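Local coordinates for dihydropteridine reductase (Dictyostelium discoideum, PDB 3ORF), which reduces quinonoid dihydropteridines to tetrahydropteridines with NADH or NADPH, as a homodimeric short-chain dehydrogenase/reductase, at residues A[46-51]-A[59-64]. Sequence-based numbering, arbitrary orientation.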
# COMPACT_ATOMS: atom_id res chain seq x y z
N SER A 46 24.47 25.81 -3.61
CA SER A 46 25.73 25.26 -3.13
C SER A 46 25.61 24.08 -2.15
O SER A 46 26.50 23.89 -1.35
CB SER A 46 26.65 26.38 -2.57
OG SER A 46 26.81 27.43 -3.54
N TRP A 47 24.53 23.28 -2.22
CA TRP A 47 24.50 22.02 -1.50
C TRP A 47 25.21 20.98 -2.36
O TRP A 47 25.25 21.06 -3.58
CB TRP A 47 23.05 21.57 -1.20
CG TRP A 47 22.40 22.25 -0.01
CD1 TRP A 47 22.40 23.56 0.28
CD2 TRP A 47 21.63 21.61 1.01
NE1 TRP A 47 21.72 23.80 1.45
CE2 TRP A 47 21.23 22.61 1.92
CE3 TRP A 47 21.29 20.28 1.26
CZ2 TRP A 47 20.47 22.34 3.07
CZ3 TRP A 47 20.55 19.98 2.41
CH2 TRP A 47 20.15 21.03 3.31
N ASN A 48 25.74 19.98 -1.70
CA ASN A 48 26.24 18.83 -2.36
C ASN A 48 25.00 17.92 -2.64
O ASN A 48 24.14 17.70 -1.75
CB ASN A 48 27.22 18.22 -1.38
CG ASN A 48 28.19 17.30 -2.03
OD1 ASN A 48 28.01 16.08 -1.98
ND2 ASN A 48 29.24 17.86 -2.64
N THR A 49 24.90 17.44 -3.88
CA THR A 49 23.75 16.64 -4.32
C THR A 49 24.10 15.19 -4.65
O THR A 49 25.15 14.94 -5.25
CB THR A 49 23.15 17.25 -5.58
OG1 THR A 49 24.16 17.28 -6.61
CG2 THR A 49 22.64 18.64 -5.29
N ILE A 50 23.22 14.26 -4.30
CA ILE A 50 23.43 12.83 -4.59
C ILE A 50 22.14 12.26 -5.19
O ILE A 50 21.03 12.57 -4.68
CB ILE A 50 23.75 12.04 -3.36
CG1 ILE A 50 25.04 12.54 -2.72
CG2 ILE A 50 23.90 10.60 -3.70
CD1 ILE A 50 24.95 12.54 -1.29
N SER A 51 22.25 11.42 -6.22
CA SER A 51 21.08 10.90 -6.93
C SER A 51 21.15 9.39 -7.01
O SER A 51 22.19 8.85 -7.37
CB SER A 51 20.95 11.56 -8.34
OG SER A 51 20.02 10.92 -9.21
N ASN A 59 24.47 15.52 -13.84
CA ASN A 59 24.45 16.85 -13.23
C ASN A 59 24.65 16.81 -11.71
O ASN A 59 25.09 17.77 -11.10
CB ASN A 59 23.17 17.57 -13.64
CG ASN A 59 23.11 19.01 -13.13
OD1 ASN A 59 22.17 19.39 -12.41
ND2 ASN A 59 24.10 19.83 -13.50
N ALA A 60 24.34 15.69 -11.08
CA ALA A 60 24.55 15.58 -9.65
C ALA A 60 26.02 15.32 -9.33
O ALA A 60 26.78 14.75 -10.14
CB ALA A 60 23.69 14.48 -9.09
N ASP A 61 26.38 15.72 -8.10
CA ASP A 61 27.74 15.62 -7.60
C ASP A 61 28.10 14.16 -7.37
O ASP A 61 29.23 13.75 -7.62
CB ASP A 61 27.99 16.55 -6.37
CG ASP A 61 27.77 18.04 -6.74
OD1 ASP A 61 28.28 18.49 -7.82
OD2 ASP A 61 27.04 18.76 -6.02
N HIS A 62 27.12 13.38 -6.93
CA HIS A 62 27.32 11.95 -6.89
C HIS A 62 26.09 11.28 -7.45
O HIS A 62 24.97 11.63 -7.08
CB HIS A 62 27.51 11.47 -5.47
CG HIS A 62 28.70 12.04 -4.77
ND1 HIS A 62 29.93 11.41 -4.76
CD2 HIS A 62 28.84 13.15 -4.00
CE1 HIS A 62 30.77 12.11 -4.02
NE2 HIS A 62 30.13 13.17 -3.54
N SER A 63 26.28 10.29 -8.32
CA SER A 63 25.12 9.64 -8.93
C SER A 63 25.27 8.12 -8.85
O SER A 63 26.33 7.59 -9.22
CB SER A 63 24.90 10.13 -10.38
OG SER A 63 24.00 9.30 -11.09
N PHE A 64 24.22 7.44 -8.40
CA PHE A 64 24.24 5.98 -8.27
C PHE A 64 23.10 5.36 -9.04
O PHE A 64 22.01 5.93 -9.15
CB PHE A 64 24.17 5.54 -6.80
CG PHE A 64 25.36 5.97 -5.98
CD1 PHE A 64 25.32 7.17 -5.26
CD2 PHE A 64 26.52 5.21 -5.96
CE1 PHE A 64 26.40 7.61 -4.53
CE2 PHE A 64 27.63 5.64 -5.21
CZ PHE A 64 27.57 6.85 -4.50
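Thr49 and Asp61 meet where two parallel strands of the Rossmann fold come together: strand 62-65 forms the outer margin of the sheet within this chain and pairs with strand 48-53, which is itself hydrogen-bonded to strand 24-28. The pair illustrates how side-chain-to-backbone bonds can lie at the start of a parallel pairing whose later links are backbone bonds. Thr49 CB lies 4.2 Å from Asp61 OD2; from it the hydroxyl stands between the backbone N and the carbonyl carbon (chi1 59°), which turns OG1 toward residues 60-61. Thr49 OG1 accepts the N-H of Asp61 at 3.1 Å in a nearly straight bond, and Ala60 CB packs 3.8 Å from Thr49 OG1. The other branch, CG2, stands beside the backbone N, and the Thr49 side chain also packs on Val39 and Phe42 of helix 33-44. Asp61 returns the grip through OD2, which takes weak bonds, both 3.3 Å long, from Thr49 N and Thr49 OG1. Beyond it the links are backbone to backbone: His62 N binds Thr49 O, Ser51 N binds His62 O, and Phe64 N reaches Ser51 O at 2.7 Å. On the sheet face shared by Ile50 and His62, the isoleucine straddles two neighbours, its CG1 resting against His62 CB and its CG2 lying at the edge of the Phe64 ring. That ring also packs against Val77, Lys80 and Ile81 of helix 71-82, joining the helix to the sheet margin. Farther back along this face, Asn48 OD1 lies in the plane of the imidazole, at its edge, 3.7 Å from His62 CD2.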